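Long-range contacts in (S)-imine reductase (Streptomyces sp. GF3546, PDB 4OQY), which reduces imines to amines with S selectivity and takes part in the reductive amination of ketones, probably using NADPH as its hydride donor: residues 52-57 and 78-83; 65-70 and 91-96; 113-118 and 136-141; 124-129 and 150-155. One frame throughout, in Å; residues are numbered along the deposited sequence.

Interaction 1: residues 52-57 and 78-83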
loop_
_atom_site.group_PDB
_atom_site.type_symbol
_atom_site.label_atom_id
_atom_site.label_comp_id
_atom_site.label_asym_id
_atom_site.label_seq_id
_atom_site.Cartn_x
_atom_site.Cartn_y
_atom_site.Cartn_z
ATOM N N THR B 52 -8.396 -14.221 40.702
ATOM C CA THR B 52 -8.022 -12.794 40.771
ATOM C C THR B 52 -6.756 -12.577 39.960
ATOM O O THR B 52 -5.999 -13.517 39.703
ATOM C CB THR B 52 -7.696 -12.302 42.214
ATOM O OG1 THR B 52 -6.588 -13.035 42.743
ATOM C CG2 THR B 52 -8.872 -12.428 43.175
ATOM N N VAL B 53 -6.462 -11.312 39.680
ATOM C CA VAL B 53 -5.256 -10.938 38.968
ATOM C C VAL B 53 -4.038 -11.328 39.765
ATOM O O VAL B 53 -3.071 -11.853 39.206
ATOM C CB VAL B 53 -5.194 -9.423 38.671
ATOM C CG1 VAL B 53 -3.862 -9.070 38.037
ATOM C CG2 VAL B 53 -6.320 -9.042 37.726
ATOM N N GLU B 54 -4.078 -11.089 41.070
ATOM C CA GLU B 54 -2.988 -11.489 41.960
ATOM C C GLU B 54 -2.606 -12.964 41.784
ATOM O O GLU B 54 -1.426 -13.319 41.704
ATOM C CB GLU B 54 -3.389 -11.272 43.424
ATOM C CG GLU B 54 -3.442 -9.823 43.868
ATOM C CD GLU B 54 -4.811 -9.171 43.711
ATOM O OE1 GLU B 54 -5.664 -9.687 42.958
ATOM O OE2 GLU B 54 -5.029 -8.108 44.353
ATOM N N ASP B 55 -3.618 -13.815 41.779
ATOM C CA ASP B 55 -3.396 -15.278 41.659
ATOM C C ASP B 55 -2.812 -15.658 40.298
ATOM O O ASP B 55 -1.961 -16.564 40.197
ATOM C CB ASP B 55 -4.700 -16.036 41.934
ATOM C CG ASP B 55 -5.135 -15.930 43.388
ATOM O OD1 ASP B 55 -4.274 -16.111 44.265
ATOM O OD2 ASP B 55 -6.322 -15.615 43.681
ATOM N N ALA B 56 -3.249 -14.951 39.252
ATOM C CA ALA B 56 -2.661 -15.109 37.914
ATOM C C ALA B 56 -1.168 -14.764 37.914
ATOM O O ALA B 56 -0.342 -15.461 37.319
ATOM C CB ALA B 56 -3.413 -14.244 36.898
ATOM N N LEU B 57 -0.833 -13.661 38.585
ATOM C CA LEU B 57 0.524 -13.193 38.623
ATOM C C LEU B 57 1.383 -14.083 39.450
ATOM O O LEU B 57 2.510 -14.379 39.061
ATOM C CB LEU B 57 0.603 -11.781 39.205
ATOM C CG LEU B 57 -0.001 -10.700 38.334
ATOM C CD1 LEU B 57 0.063 -9.378 39.070
ATOM C CD2 LEU B 57 0.720 -10.596 37.007
ATOM N N GLU B 78 -1.788 -1.687 38.015
ATOM C CA GLU B 78 -1.489 -0.671 39.028
ATOM C C GLU B 78 -1.978 -1.079 40.417
ATOM O O GLU B 78 -1.247 -0.936 41.384
ATOM C CB GLU B 78 -2.010 0.714 38.619
ATOM C CG GLU B 78 -1.833 1.789 39.698
ATOM C CD GLU B 78 -2.922 1.758 40.784
ATOM O OE1 GLU B 78 -4.049 1.271 40.517
ATOM O OE2 GLU B 78 -2.670 2.250 41.907
ATOM N N PRO B 79 -3.188 -1.654 40.522
ATOM C CA PRO B 79 -3.599 -2.087 41.869
ATOM C C PRO B 79 -2.867 -3.306 42.457
ATOM O O PRO B 79 -3.030 -3.598 43.638
ATOM C CB PRO B 79 -5.080 -2.446 41.689
ATOM C CG PRO B 79 -5.508 -1.859 40.377
ATOM C CD PRO B 79 -4.277 -1.804 39.533
ATOM N N VAL B 80 -2.085 -4.020 41.652
ATOM C CA VAL B 80 -1.454 -5.243 42.108
ATOM C C VAL B 80 0.058 -5.172 41.971
ATOM O O VAL B 80 0.719 -6.189 41.767
ATOM C CB VAL B 80 -1.984 -6.481 41.347
ATOM C CG1 VAL B 80 -3.456 -6.681 41.637
ATOM C CG2 VAL B 80 -1.774 -6.351 39.844
ATOM N N THR B 81 0.633 -3.987 42.097
ATOM C CA THR B 81 2.070 -3.881 41.885
ATOM C C THR B 81 2.869 -4.682 42.909
ATOM O O THR B 81 3.966 -5.128 42.607
ATOM C CB THR B 81 2.565 -2.418 41.927
ATOM O OG1 THR B 81 2.123 -1.819 43.135
ATOM C CG2 THR B 81 2.036 -1.617 40.763
ATOM N N GLY B 82 2.325 -4.881 44.106
ATOM C CA GLY B 82 2.986 -5.702 45.104
ATOM C C GLY B 82 3.156 -7.142 44.633
ATOM O O GLY B 82 3.995 -7.873 45.145
ATOM N N SER B 83 2.370 -7.559 43.653
ATOM C CA SER B 83 2.515 -8.907 43.127
ATOM C C SER B 83 3.483 -8.994 41.946
ATOM O O SER B 83 3.657 -10.087 41.388
ATOM C CB SER B 83 1.150 -9.457 42.723
ATOM O OG SER B 83 0.327 -9.685 43.854
HETATM O O HOH W 1 -3.112 -6.469 45.632
#
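Val80 sets its two methyl groups against helix 53-58. The apolar part of the contact runs through CG2, which sits between the backbone N and the carbonyl carbon of its own residue. Leu57 CD1 lies 3.6 Å from Val80 CG2, and the two side chains meet at a slant. With CG1 anti to the backbone N (chi1 175°), Val53 reaches the same methyl, its CG1 3.9 Å from Val80 CG2, and crosses the Val80 side chain at about a right angle. Leu57 CD1 also rests on Ser83 CB at 3.8 Å.

The second kind of contact is mixed. Glu54 bends at its second torsion (chi2 92°), and its carboxylate end lies against Val80 CG1, with Glu54 OE2 at 3.4 Å from that methyl. Glu54 CG lies 3.8 Å from Ser83 OG. No direct hydrogen bond joins the segments. A water donates to Glu54 OE2 at 2.8 Å and, weakly, to Pro79 O.

Within 52-57, Thr52 is the N-cap: its OG1 accepts from Asp55 N at 3.2 Å and donates to Asp55 OD2. This caps the first turn, which carries Val53 and Glu54; Leu57 follows one turn on.

On the side of strand 29-32, Val53 and Ala56 pack on Trp32. Leu57 also touches Leu84, and its carbonyl accepts from Lys87 NZ. The contact thus joins helix 53-58 to the 3-10 turn between helix 70-77 and strand 88-91.

Interaction 2: residues 65-70 and 91-96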
loop_
_atom_site.group_PDB
_atom_site.type_symbol
_atom_site.label_atom_id
_atom_site.label_comp_id
_atom_site.label_asym_id
_atom_site.label_seq_id
_atom_site.Cartn_x
_atom_site.Cartn_y
_atom_site.Cartn_z
ATOM N N LEU B 65 0.747 -10.466 28.362
ATOM C CA LEU B 65 -0.384 -9.559 28.322
ATOM C C LEU B 65 -0.804 -9.353 26.890
ATOM O O LEU B 65 0.009 -9.010 26.022
ATOM C CB LEU B 65 -0.019 -8.181 28.900
ATOM C CG LEU B 65 0.634 -8.079 30.279
ATOM C CD1 LEU B 65 0.891 -6.614 30.577
ATOM C CD2 LEU B 65 -0.174 -8.697 31.405
ATOM N N SER B 66 -2.089 -9.562 26.657
ATOM C CA SER B 66 -2.690 -9.319 25.363
ATOM C C SER B 66 -3.908 -8.445 25.569
ATOM O O SER B 66 -5.034 -8.946 25.662
ATOM C CB SER B 66 -3.110 -10.639 24.731
ATOM O OG SER B 66 -3.471 -10.407 23.395
ATOM N N LEU B 67 -3.673 -7.143 25.681
ATOM C CA LEU B 67 -4.725 -6.177 26.021
ATOM C C LEU B 67 -4.800 -5.092 24.961
ATOM O O LEU B 67 -3.936 -4.993 24.105
ATOM C CB LEU B 67 -4.460 -5.585 27.403
ATOM C CG LEU B 67 -4.521 -6.627 28.533
ATOM C CD1 LEU B 67 -3.805 -6.163 29.785
ATOM C CD2 LEU B 67 -5.955 -7.020 28.862
ATOM N N THR B 68 -5.848 -4.280 24.998
ATOM C CA THR B 68 -6.087 -3.348 23.898
ATOM C C THR B 68 -5.011 -2.257 23.781
ATOM O O THR B 68 -4.636 -1.864 22.678
ATOM C CB THR B 68 -7.489 -2.708 23.984
ATOM O OG1 THR B 68 -8.453 -3.725 24.249
ATOM C CG2 THR B 68 -7.860 -2.059 22.663
ATOM N N ASP B 69 -4.527 -1.767 24.916
ATOM C CA ASP B 69 -3.515 -0.708 24.925
ATOM C C ASP B 69 -2.894 -0.592 26.314
ATOM O O ASP B 69 -3.287 -1.309 27.211
ATOM C CB ASP B 69 -4.103 0.637 24.462
ATOM C CG ASP B 69 -5.268 1.116 25.319
ATOM O OD1 ASP B 69 -5.389 0.738 26.502
ATOM O OD2 ASP B 69 -6.075 1.902 24.790
ATOM N N TYR B 70 -1.932 0.307 26.500
ATOM C CA TYR B 70 -1.275 0.395 27.793
ATOM C C TYR B 70 -2.163 0.900 28.906
ATOM O O TYR B 70 -1.964 0.519 30.038
ATOM C CB TYR B 70 0.027 1.188 27.701
ATOM C CG TYR B 70 1.163 0.348 27.168
ATOM C CD1 TYR B 70 0.948 -0.688 26.235
ATOM C CD2 TYR B 70 2.450 0.569 27.592
ATOM C CE1 TYR B 70 1.999 -1.449 25.753
ATOM C CE2 TYR B 70 3.502 -0.204 27.123
ATOM C CZ TYR B 70 3.287 -1.188 26.197
ATOM O OH TYR B 70 4.368 -1.927 25.763
ATOM N N ASN B 91 4.731 -7.935 27.362
ATOM C CA ASN B 91 3.627 -7.069 27.001
ATOM C C ASN B 91 3.427 -7.015 25.484
ATOM O O ASN B 91 4.181 -6.346 24.783
ATOM C CB ASN B 91 3.893 -5.680 27.544
ATOM C CG ASN B 91 2.695 -4.786 27.427
ATOM O OD1 ASN B 91 1.714 -5.130 26.779
ATOM N ND2 ASN B 91 2.755 -3.642 28.075
ATOM N N LEU B 92 2.427 -7.764 24.996
ATOM C CA LEU B 92 2.129 -7.880 23.572
ATOM C C LEU B 92 0.967 -6.977 23.172
ATOM O O LEU B 92 0.393 -7.144 22.099
ATOM C CB LEU B 92 1.833 -9.357 23.193
ATOM C CG LEU B 92 2.829 -10.471 23.577
ATOM C CD1 LEU B 92 2.675 -11.690 22.678
ATOM C CD2 LEU B 92 4.279 -10.062 23.622
ATOM N N SER B 93 0.649 -5.994 24.018
ATOM C CA SER B 93 -0.378 -5.003 23.719
ATOM C C SER B 93 0.204 -3.879 22.815
ATOM O O SER B 93 1.287 -3.397 23.107
ATOM C CB SER B 93 -0.892 -4.363 25.033
ATOM O OG SER B 93 -1.212 -5.300 26.064
ATOM N N SER B 94 -0.514 -3.432 21.775
ATOM C CA SER B 94 -0.088 -2.287 20.900
ATOM C C SER B 94 -0.071 -0.961 21.618
ATOM O O SER B 94 -1.053 -0.602 22.241
ATOM C CB SER B 94 -1.034 -2.102 19.673
ATOM O OG SER B 94 -0.961 -0.755 19.091
ATOM N N ASP B 95 1.036 -0.228 21.509
ATOM C CA ASP B 95 1.058 1.160 21.890
ATOM C C ASP B 95 2.374 1.770 21.407
ATOM O O ASP B 95 3.146 1.125 20.694
ATOM C CB ASP B 95 0.846 1.312 23.412
ATOM C CG ASP B 95 -0.007 2.513 23.769
ATOM O OD1 ASP B 95 0.227 3.586 23.168
ATOM O OD2 ASP B 95 -0.883 2.384 24.672
ATOM N N THR B 96 2.617 3.018 21.771
ATOM C CA THR B 96 3.694 3.766 21.174
ATOM C C THR B 96 5.018 3.393 21.802
ATOM O O THR B 96 5.045 2.925 22.933
ATOM C CB THR B 96 3.507 5.276 21.369
ATOM O OG1 THR B 96 3.678 5.598 22.757
ATOM C CG2 THR B 96 2.135 5.702 20.886
HETATM O O HOH W 2 4.028 -3.719 23.926
#
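Tyr70 reaches across from the start of helix 70-77 and meets Asp95, Ser93 and Asn91 in turn. Its CB lies 3.4 Å from Asp95 OD2. That oxygen also accepts from Tyr70 N at 3.0 Å through its anti lone pair, nearly straight (165°). CG still faces that carboxylate; Tyr70 CD1 lies 3.5 Å from Asp95 CB. CE1 has Ser93 O at the ring edge. Tyr70 CZ lies 3.1 Å from Asn91 ND2, and the amide, turned 20° from the ring plane, overlaps one face toward the rim. At the tip, OH donates to a water that in turn donates to Asn91 O and Ser93 O.

The other end of the Asn91 amide makes an Asx turn: OD1 accepts from both Ser93 N and Ser93 OG. This holds OG where Leu67 N donates to it at 3.1 Å. With an alanine in place of Asn91, Ser93 OG would lose its amide acceptor and is likely to be less firmly oriented for Leu67 N, and a gap would probably open over the tyrosine ring.

Leu67, Thr68 and Ser94 are NADPH-binding residues, and Ser94 OG bonds His243 of the second subunit. The parallel strands 62-65 and 88-91 end here side by side, with helix 13-24 near Ser66 and Leu92, and helix 97-109 packed on Tyr70.

Interaction 3: residues 113-118 and 136-141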
loop_
_atom_site.group_PDB
_atom_site.type_symbol
_atom_site.label_atom_id
_atom_site.label_comp_id
_atom_site.label_asym_id
_atom_site.label_seq_id
_atom_site.Cartn_x
_atom_site.Cartn_y
_atom_site.Cartn_z
ATOM N N LYS B 113 10.625 -7.284 35.151
ATOM C CA LYS B 113 11.271 -7.045 33.858
ATOM C C LYS B 113 10.200 -6.936 32.793
ATOM O O LYS B 113 9.154 -7.568 32.905
ATOM C CB LYS B 113 12.153 -8.236 33.491
ATOM C CG LYS B 113 13.135 -8.657 34.566
ATOM C CD LYS B 113 14.202 -7.605 34.713
ATOM C CE LYS B 113 15.260 -8.040 35.694
ATOM N NZ LYS B 113 16.292 -6.973 35.720
ATOM N N HIS B 114 10.470 -6.183 31.741
ATOM C CA HIS B 114 9.472 -5.926 30.720
ATOM C C HIS B 114 10.044 -6.236 29.366
ATOM O O HIS B 114 11.091 -5.708 29.008
ATOM C CB HIS B 114 9.103 -4.482 30.767
ATOM C CG HIS B 114 8.049 -4.071 29.802
ATOM N ND1 HIS B 114 8.332 -3.619 28.532
ATOM C CD2 HIS B 114 6.714 -3.930 29.959
ATOM C CE1 HIS B 114 7.212 -3.256 27.936
ATOM N NE2 HIS B 114 6.218 -3.431 28.784
ATOM N N LEU B 115 9.352 -7.104 28.635
ATOM C CA LEU B 115 9.627 -7.383 27.222
ATOM C C LEU B 115 8.500 -6.822 26.389
ATOM O O LEU B 115 7.323 -7.134 26.606
ATOM C CB LEU B 115 9.733 -8.895 26.932
ATOM C CG LEU B 115 10.907 -9.675 27.538
ATOM C CD1 LEU B 115 10.772 -11.162 27.239
ATOM C CD2 LEU B 115 12.263 -9.164 27.063
ATOM N N THR B 116 8.872 -6.009 25.422
ATOM C CA THR B 116 7.924 -5.457 24.479
ATOM C C THR B 116 7.787 -6.422 23.298
ATOM O O THR B 116 8.783 -6.794 22.653
ATOM C CB THR B 116 8.389 -4.085 23.965
ATOM O OG1 THR B 116 8.730 -3.241 25.075
ATOM C CG2 THR B 116 7.286 -3.414 23.154
ATOM N N GLY B 117 6.544 -6.798 23.013
ATOM C CA GLY B 117 6.225 -7.648 21.865
ATOM C C GLY B 117 5.328 -6.922 20.884
ATOM O O GLY B 117 4.325 -6.342 21.282
ATOM N N GLY B 118 5.699 -6.939 19.604
ATOM C CA GLY B 118 4.830 -6.443 18.523
ATOM C C GLY B 118 4.417 -7.596 17.597
ATOM O O GLY B 118 5.207 -8.029 16.754
ATOM N N SER B 136 11.676 -6.589 22.086
ATOM C CA SER B 136 12.753 -5.749 22.578
ATOM C C SER B 136 12.692 -5.660 24.102
ATOM O O SER B 136 11.646 -5.867 24.715
ATOM C CB SER B 136 12.766 -4.364 21.908
ATOM O OG SER B 136 11.647 -3.551 22.247
ATOM N N GLY B 137 13.833 -5.334 24.695
ATOM C CA GLY B 137 13.993 -5.397 26.139
ATOM C C GLY B 137 15.304 -6.057 26.515
ATOM O O GLY B 137 16.152 -6.302 25.658
ATOM N N PRO B 138 15.486 -6.355 27.801
ATOM C CA PRO B 138 16.778 -6.908 28.190
ATOM C C PRO B 138 17.087 -8.264 27.525
ATOM O O PRO B 138 16.266 -9.188 27.537
ATOM C CB PRO B 138 16.676 -7.022 29.713
ATOM C CG PRO B 138 15.223 -6.857 30.049
ATOM C CD PRO B 138 14.631 -6.041 28.955
ATOM N N LYS B 139 18.283 -8.384 26.974
ATOM C CA LYS B 139 18.604 -9.560 26.200
ATOM C C LYS B 139 18.633 -10.806 27.079
ATOM O O LYS B 139 18.144 -11.845 26.658
ATOM C CB LYS B 139 19.917 -9.394 25.422
ATOM C CG LYS B 139 20.323 -10.587 24.541
ATOM C CD LYS B 139 19.193 -11.024 23.603
ATOM C CE LYS B 139 19.553 -11.856 22.368
ATOM N NZ LYS B 139 20.803 -12.642 22.534
ATOM N N ASP B 140 19.169 -10.713 28.295
ATOM C CA ASP B 140 19.264 -11.901 29.155
ATOM C C ASP B 140 17.869 -12.430 29.500
ATOM O O ASP B 140 17.619 -13.639 29.479
ATOM C CB ASP B 140 20.110 -11.634 30.412
ATOM C CG ASP B 140 19.543 -10.547 31.302
ATOM O OD1 ASP B 140 18.797 -9.664 30.811
ATOM O OD2 ASP B 140 19.855 -10.571 32.511
ATOM N N VAL B 141 16.944 -11.509 29.738
ATOM C CA VAL B 141 15.560 -11.861 29.998
ATOM C C VAL B 141 14.923 -12.488 28.746
ATOM O O VAL B 141 14.221 -13.482 28.843
ATOM C CB VAL B 141 14.739 -10.619 30.433
ATOM C CG1 VAL B 141 13.277 -10.980 30.637
ATOM C CG2 VAL B 141 15.328 -9.976 31.694
#
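Thr116 and Ser136 form an antiparallel hydrogen-bonded pair, and both backbone bonds are made. Thr116 N gives to Ser136 O at 2.9 Å. Ser136 N gives to Thr116 O at 3.0 Å. Ser136 O also takes a CH...O contact from Leu115 CA.

The two side chains lie on the same face of the sheet, and their hydroxyls find partners beyond these strands. Thr116 OG1 bonds Ala162 O, while Ser136 OG bonds Asp161 O, just before helix 163-192, and Ala165 N in its first turn.

After the pair the chain turns away at Gly137. Only glycine fits these backbone angles comfortably, and a CB would run into His114 O. Gly137 O is taken by Tyr157 OH, and Lys139 N is bonded to Glu160 OE2. Pro138 CD rests 3.6 Å from His114 O.

Helix 139-149 then brings Val141 back over the strand. With CG1 anti to the backbone N (chi1 177°), Val141 places this methyl 4.1 Å from Leu115 CG. Val141 CG2 lies 3.8 Å from Lys113 CG. Were Val141 an alanine, the loss of both methyls is likely to open a gap between Leu115 and the Lys113 alkyl chain.

The chemistry is divided. Polar groups are paired where the two strands run together. Beyond the glycine no hydrogen bond crosses between the two segments, and the contact is mainly Val141 on Leu115 and the Lys113 chain.

Interaction 4: residues 124-129 and 150-155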
loop_
_atom_site.group_PDB
_atom_site.type_symbol
_atom_site.label_atom_id
_atom_site.label_comp_id
_atom_site.label_asym_id
_atom_site.label_seq_id
_atom_site.Cartn_x
_atom_site.Cartn_y
_atom_site.Cartn_z
ATOM N N PRO B 124 -5.736 -15.837 13.989
ATOM C CA PRO B 124 -5.682 -17.185 13.405
ATOM C C PRO B 124 -4.298 -17.640 12.943
ATOM O O PRO B 124 -4.140 -18.817 12.633
ATOM C CB PRO B 124 -6.655 -17.125 12.215
ATOM C CG PRO B 124 -7.030 -15.705 12.028
ATOM C CD PRO B 124 -6.698 -14.963 13.291
ATOM N N LEU B 125 -3.307 -16.739 12.898
ATOM C CA LEU B 125 -1.952 -17.125 12.485
ATOM C C LEU B 125 -1.000 -17.396 13.638
ATOM O O LEU B 125 0.132 -17.856 13.417
ATOM C CB LEU B 125 -1.348 -16.103 11.515
ATOM C CG LEU B 125 -2.046 -15.969 10.154
ATOM C CD1 LEU B 125 -1.174 -15.144 9.226
ATOM C CD2 LEU B 125 -2.346 -17.317 9.511
ATOM N N ILE B 126 -1.472 -17.190 14.861
ATOM C CA ILE B 126 -0.698 -17.561 16.037
ATOM C C ILE B 126 -0.471 -19.065 15.961
ATOM O O ILE B 126 -1.382 -19.807 15.633
ATOM C CB ILE B 126 -1.445 -17.200 17.327
ATOM C CG1 ILE B 126 -1.550 -15.678 17.460
ATOM C CG2 ILE B 126 -0.758 -17.780 18.557
ATOM C CD1 ILE B 126 -0.219 -14.965 17.602
ATOM N N GLY B 127 0.743 -19.513 16.253
ATOM C CA GLY B 127 1.053 -20.944 16.200
ATOM C C GLY B 127 1.369 -21.478 14.813
ATOM O O GLY B 127 1.602 -22.670 14.657
ATOM N N LYS B 128 1.343 -20.616 13.796
ATOM C CA LYS B 128 1.716 -21.026 12.454
ATOM C C LYS B 128 3.151 -20.634 12.146
ATOM O O LYS B 128 3.649 -19.606 12.653
ATOM C CB LYS B 128 0.752 -20.489 11.390
ATOM C CG LYS B 128 -0.712 -20.831 11.635
ATOM C CD LYS B 128 -0.923 -22.294 11.982
ATOM C CE LYS B 128 -2.370 -22.737 11.799
ATOM N NZ LYS B 128 -3.309 -21.913 12.610
ATOM N N PRO B 129 3.821 -21.446 11.304
ATOM C CA PRO B 129 5.265 -21.345 11.057
ATOM C C PRO B 129 5.752 -20.003 10.533
ATOM O O PRO B 129 6.825 -19.554 10.922
ATOM C CB PRO B 129 5.515 -22.420 9.995
ATOM C CG PRO B 129 4.408 -23.404 10.170
ATOM C CD PRO B 129 3.225 -22.549 10.524
ATOM N N LYS B 150 8.603 -18.547 21.590
ATOM C CA LYS B 150 8.637 -19.134 20.249
ATOM C C LYS B 150 7.481 -20.057 19.949
ATOM O O LYS B 150 7.257 -20.425 18.789
ATOM C CB LYS B 150 9.899 -19.950 20.048
ATOM C CG LYS B 150 11.116 -19.176 19.624
ATOM C CD LYS B 150 12.315 -20.143 19.762
ATOM C CE LYS B 150 11.896 -21.602 19.957
ATOM N NZ LYS B 150 12.994 -22.599 20.146
ATOM N N VAL B 151 6.791 -20.503 20.986
ATOM C CA VAL B 151 5.660 -21.386 20.755
ATOM C C VAL B 151 4.565 -20.576 20.047
ATOM O O VAL B 151 3.851 -21.093 19.203
ATOM C CB VAL B 151 5.163 -22.011 22.073
ATOM C CG1 VAL B 151 3.903 -22.802 21.834
ATOM C CG2 VAL B 151 6.236 -22.918 22.671
ATOM N N LEU B 152 4.460 -19.283 20.356
ATOM C CA LEU B 152 3.416 -18.479 19.734
ATOM C C LEU B 152 3.741 -18.121 18.281
ATOM O O LEU B 152 2.880 -18.180 17.391
ATOM C CB LEU B 152 3.187 -17.200 20.563
ATOM C CG LEU B 152 2.766 -17.420 22.020
ATOM C CD1 LEU B 152 2.561 -16.087 22.722
ATOM C CD2 LEU B 152 1.496 -18.248 22.108
ATOM N N THR B 153 4.969 -17.670 18.069
ATOM C CA THR B 153 5.422 -17.171 16.781
ATOM C C THR B 153 6.946 -17.275 16.811
ATOM O O THR B 153 7.531 -17.422 17.878
ATOM C CB THR B 153 5.061 -15.659 16.562
ATOM O OG1 THR B 153 5.788 -14.820 17.482
ATOM C CG2 THR B 153 3.560 -15.338 16.697
ATOM N N ASN B 154 7.600 -17.128 15.673
ATOM C CA ASN B 154 9.020 -16.793 15.691
ATOM C C ASN B 154 9.184 -15.520 16.573
ATOM O O ASN B 154 8.290 -14.660 16.613
ATOM C CB ASN B 154 9.531 -16.581 14.246
ATOM C CG ASN B 154 10.983 -16.060 14.167
ATOM O OD1 ASN B 154 11.918 -16.846 13.994
ATOM N ND2 ASN B 154 11.173 -14.742 14.274
ATOM N N ALA B 155 10.299 -15.447 17.293
ATOM C CA ALA B 155 10.567 -14.362 18.239
ATOM C C ALA B 155 11.765 -13.599 17.717
ATOM O O ALA B 155 12.878 -14.116 17.718
ATOM C CB ALA B 155 10.848 -14.950 19.603
#
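Gly127 and Leu152 make the one hydrogen bond that crosses this contact. Gly127 N gives to Leu152 O at 2.8 Å, with an N-H...O angle of 159°. Ile126 packs beside this bond. Ile126 CG2 lies 3.8 Å from Leu152 O and 4.2 Å from Leu152 CD2. Its other branch ends in CD1, and Ile126 CD1 meets Thr153 CG2 at 3.9 Å, the two side chains set at a slant. CG2 is anti to the backbone N and CG1 beside it (chi1 -67°), which sends CG2 to Leu152 and CD1 to Thr153. Gly127 CA adds a looser approach to Val151 O.

A type II turn from Leu125 to Lys128 positions the donor. Lys128 N closes it on Leu125 O at 3.0 Å. Gly127 takes the third place, with a positive phi where a side chain would strike the preceding carbonyl.

On the facing segment, Thr153 OG1 donates to Asn154 O at 2.7 Å, from above the carbonyl plane, and bonds Thr133 OG1 as well. These bonds probably hold the threonine so that its methyl faces Ile126. Asn154 is joined by its backbone to strand 132-136 through Thr133.

Further out lies helix 13-24. Ile126 touches Met14, an NADPH-binding residue, and Thr21, while Leu152 packs on Met18 and Phe22.

The contact therefore rests on a single backbone bond, flanked by aliphatic carbon. Leu152 O has its donor; Ile126 is buried while Gly127 and Lys128 are exposed, and no charged pair links the segments.

Overall arrangement
From the N terminus, interaction 1 opens first at 52-57. Interaction 2 opens at 65-70, before interaction 1 closes at 78-83, so the two cross; interaction 2 closes at 91-96. Interactions 3 and 4 come after both and cross each other: 113-118, 124-129, 136-141, 150-155. Only 2 and 3 touch, where Asn91 N and O pair with Leu115 O and Gly117 N between neighbouring strands. Interaction 1 ties helix 53-58 to the turn before strand 88-91, its centre about 27 Å from that of interaction 4. Together they join parts of the Rossmann-type domain, from the helix near Trp32 to the last strand, 154-157.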